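Ferric iron-binding protein HitA (Pseudomonas aeruginosa PAO1, PDB 6IWF) binds ferric iron as a bacterial solute-binding protein and probably delivers it for uptake, with a role in gallium internalization as well. Local coordinates at residues R102-P110 against L208-G216. Sequence-based numbering, arbitrary orientation.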
# COMPACT_ATOMS: atom_id res chain seq x y z
N ARG A 102 2.35 4.99 -2.35
CA ARG A 102 1.52 4.82 -3.54
C ARG A 102 0.30 5.71 -3.40
O ARG A 102 0.02 6.22 -2.31
CB ARG A 102 1.05 3.38 -3.69
CG ARG A 102 0.02 3.14 -2.63
CD ARG A 102 0.03 1.80 -2.05
NE ARG A 102 1.34 1.41 -1.54
CZ ARG A 102 1.60 0.15 -1.24
NH1 ARG A 102 2.79 -0.20 -0.79
NH2 ARG A 102 0.66 -0.77 -1.42
N THR A 103 -0.48 5.83 -4.47
CA THR A 103 -1.66 6.68 -4.42
C THR A 103 -2.87 5.97 -5.01
O THR A 103 -2.75 5.22 -5.99
CB THR A 103 -1.41 8.04 -5.16
OG1 THR A 103 -2.57 8.88 -5.02
CG2 THR A 103 -1.10 7.85 -6.64
N ARG A 104 -4.03 6.23 -4.42
CA ARG A 104 -5.28 5.77 -5.02
C ARG A 104 -5.56 6.58 -6.28
O ARG A 104 -5.24 7.77 -6.37
CB ARG A 104 -6.44 5.90 -4.03
CG ARG A 104 -6.19 5.18 -2.70
CD ARG A 104 -6.36 3.71 -2.85
NE ARG A 104 -7.74 3.32 -3.17
CZ ARG A 104 -8.07 2.06 -3.42
NH1 ARG A 104 -7.13 1.12 -3.37
NH2 ARG A 104 -9.32 1.74 -3.70
N VAL A 105 -6.16 5.92 -7.26
CA VAL A 105 -6.53 6.54 -8.53
C VAL A 105 -7.89 6.00 -8.95
O VAL A 105 -8.46 5.10 -8.31
CB VAL A 105 -5.48 6.28 -9.63
CG1 VAL A 105 -4.15 6.88 -9.24
CG2 VAL A 105 -5.35 4.78 -9.90
N LEU A 106 -8.41 6.54 -10.05
CA LEU A 106 -9.59 6.02 -10.74
C LEU A 106 -9.13 5.58 -12.13
O LEU A 106 -8.87 6.42 -13.00
CB LEU A 106 -10.70 7.08 -10.80
CG LEU A 106 -12.02 6.63 -11.44
CD1 LEU A 106 -12.78 5.67 -10.53
CD2 LEU A 106 -12.86 7.87 -11.72
N ALA A 107 -9.01 4.27 -12.36
CA ALA A 107 -8.72 3.81 -13.71
C ALA A 107 -10.02 3.86 -14.52
O ALA A 107 -11.09 3.59 -13.98
CB ALA A 107 -8.16 2.39 -13.70
N TYR A 108 -9.93 4.27 -15.78
CA TYR A 108 -11.14 4.37 -16.58
C TYR A 108 -10.83 4.05 -18.03
O TYR A 108 -9.69 4.16 -18.49
CB TYR A 108 -11.79 5.76 -16.46
CG TYR A 108 -11.04 6.89 -17.14
CD1 TYR A 108 -9.93 7.47 -16.54
CD2 TYR A 108 -11.47 7.40 -18.36
CE1 TYR A 108 -9.23 8.50 -17.15
CE2 TYR A 108 -10.77 8.46 -18.99
CZ TYR A 108 -9.66 8.99 -18.38
OH TYR A 108 -8.95 10.03 -18.97
N ASN A 109 -11.89 3.65 -18.75
CA ASN A 109 -11.79 3.34 -20.17
C ASN A 109 -12.30 4.53 -20.96
O ASN A 109 -13.51 4.81 -20.91
CB ASN A 109 -12.60 2.09 -20.50
CG ASN A 109 -12.51 1.70 -21.98
OD1 ASN A 109 -12.03 2.47 -22.81
ND2 ASN A 109 -12.98 0.50 -22.30
N PRO A 110 -11.44 5.28 -21.65
CA PRO A 110 -11.92 6.49 -22.34
C PRO A 110 -12.82 6.21 -23.52
O PRO A 110 -13.44 7.15 -24.04
CB PRO A 110 -10.62 7.19 -22.78
CG PRO A 110 -9.57 6.14 -22.75
CD PRO A 110 -9.98 5.10 -21.75
N LEU A 208 -1.74 0.63 -23.42
CA LEU A 208 -3.05 0.37 -22.82
C LEU A 208 -4.13 1.26 -23.41
O LEU A 208 -3.87 2.39 -23.83
CB LEU A 208 -3.01 0.56 -21.30
CG LEU A 208 -2.20 -0.46 -20.50
CD1 LEU A 208 -2.41 -0.25 -19.00
CD2 LEU A 208 -2.55 -1.90 -20.90
N ASN A 209 -5.36 0.74 -23.40
CA ASN A 209 -6.54 1.54 -23.69
C ASN A 209 -6.95 2.38 -22.48
O ASN A 209 -7.34 3.54 -22.63
CB ASN A 209 -7.70 0.62 -24.08
CG ASN A 209 -7.55 0.06 -25.48
OD1 ASN A 209 -7.03 0.73 -26.37
ND2 ASN A 209 -8.00 -1.18 -25.67
N SER A 210 -6.86 1.80 -21.30
CA SER A 210 -7.31 2.46 -20.09
C SER A 210 -6.36 3.59 -19.70
O SER A 210 -5.18 3.62 -20.09
CB SER A 210 -7.45 1.46 -18.95
OG SER A 210 -6.17 0.98 -18.55
N ARG A 211 -6.88 4.53 -18.92
CA ARG A 211 -6.10 5.66 -18.44
C ARG A 211 -6.35 5.83 -16.95
O ARG A 211 -7.28 5.26 -16.39
CB ARG A 211 -6.43 6.94 -19.22
CG ARG A 211 -6.18 6.81 -20.75
CD ARG A 211 -6.21 8.14 -21.51
NE ARG A 211 -7.40 8.94 -21.20
CZ ARG A 211 -8.00 9.77 -22.06
NH1 ARG A 211 -9.08 10.45 -21.67
NH2 ARG A 211 -7.54 9.90 -23.31
N LEU A 212 -5.51 6.63 -16.32
CA LEU A 212 -5.63 6.92 -14.90
C LEU A 212 -6.15 8.33 -14.71
O LEU A 212 -5.63 9.28 -15.30
CB LEU A 212 -4.29 6.75 -14.17
CG LEU A 212 -3.79 5.31 -14.12
CD1 LEU A 212 -2.63 5.21 -13.12
CD2 LEU A 212 -4.90 4.34 -13.76
N HIS A 213 -7.16 8.46 -13.87
CA HIS A 213 -7.65 9.74 -13.40
C HIS A 213 -7.21 9.94 -11.96
O HIS A 213 -7.37 9.04 -11.13
CB HIS A 213 -9.17 9.80 -13.50
CG HIS A 213 -9.74 11.07 -12.98
ND1 HIS A 213 -9.57 12.28 -13.62
CD2 HIS A 213 -10.45 11.34 -11.86
CE1 HIS A 213 -10.16 13.23 -12.93
NE2 HIS A 213 -10.71 12.69 -11.85
N TYR A 214 -6.68 11.12 -11.67
CA TYR A 214 -6.29 11.48 -10.31
C TYR A 214 -7.31 12.47 -9.77
O TYR A 214 -7.55 13.52 -10.38
CB TYR A 214 -4.88 12.08 -10.29
CG TYR A 214 -3.84 11.07 -10.65
CD1 TYR A 214 -3.62 10.72 -11.98
CD2 TYR A 214 -3.10 10.44 -9.66
CE1 TYR A 214 -2.67 9.78 -12.30
CE2 TYR A 214 -2.15 9.50 -9.98
CZ TYR A 214 -1.94 9.17 -11.29
OH TYR A 214 -1.00 8.22 -11.59
N PHE A 215 -7.92 12.12 -8.64
CA PHE A 215 -8.94 13.00 -8.06
C PHE A 215 -8.33 14.33 -7.61
O PHE A 215 -8.94 15.39 -7.79
CB PHE A 215 -9.63 12.31 -6.88
CG PHE A 215 -10.66 11.29 -7.27
CD1 PHE A 215 -11.86 11.67 -7.89
CD2 PHE A 215 -10.46 9.95 -7.00
CE1 PHE A 215 -12.83 10.72 -8.23
CE2 PHE A 215 -11.42 8.99 -7.35
CZ PHE A 215 -12.60 9.38 -7.95
N GLY A 216 -7.13 14.28 -7.04
CA GLY A 216 -6.50 15.47 -6.49
C GLY A 216 -7.36 16.20 -5.48
O GLY A 216 -8.22 15.59 -4.84
O HOH W 1 -6.65 10.09 -7.14
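Y108 and R211 form an antiparallel hydrogen-bonded pair, and their side chains meet on the same face of the sheet. Y108 CG sits between its own backbone N and carbonyl carbon (chi1 71°), which swings the ring over toward R211. There the phenol oxygen takes two donors, R211 NE at 2.9 Å and R211 NH1 at 2.7 Å from Y108 OH. Both bonds are bent, but OH lies close to the guanidinium plane, and the ring is turned 73° from that plane. P110 CB lies over the centre of one face, 3.7 Å from R211 CZ, so the group meets Y108 at its edge and P110 on a face. Beneath the side chains, the backbones of Y108 and R211 exchange two N-H...O bonds, and L106 and H213 form the next such pair, with L106 N 2.9 Å from H213 O. The short strand 211-213 is thereby added to the end of the long strand 97-108, in the mixed sheet of a periplasmic-binding-protein fold. Y196 and Y197, Fe(3+) ligands in a structure of this protein but without iron in this chain, lie about 8 Å from T103 and about 7 Å from V105 respectively, side chain to side chain. L106 packs beside H213 and sets its CB 4.0 Å from F215 CE2. On the other face, L212 CD2 rests against both A107 CB and V105 CG2, and W198 of helix 196-205 also touches L212. Just beyond strand 211-213, V105 CG1 comes within 3.4 Å of Y214 CE2, while T103 CG2 lies at the Y214 ring edge. A water accepts from F215 N and donates to R104 O, joining the two segments beyond their last direct backbone bond.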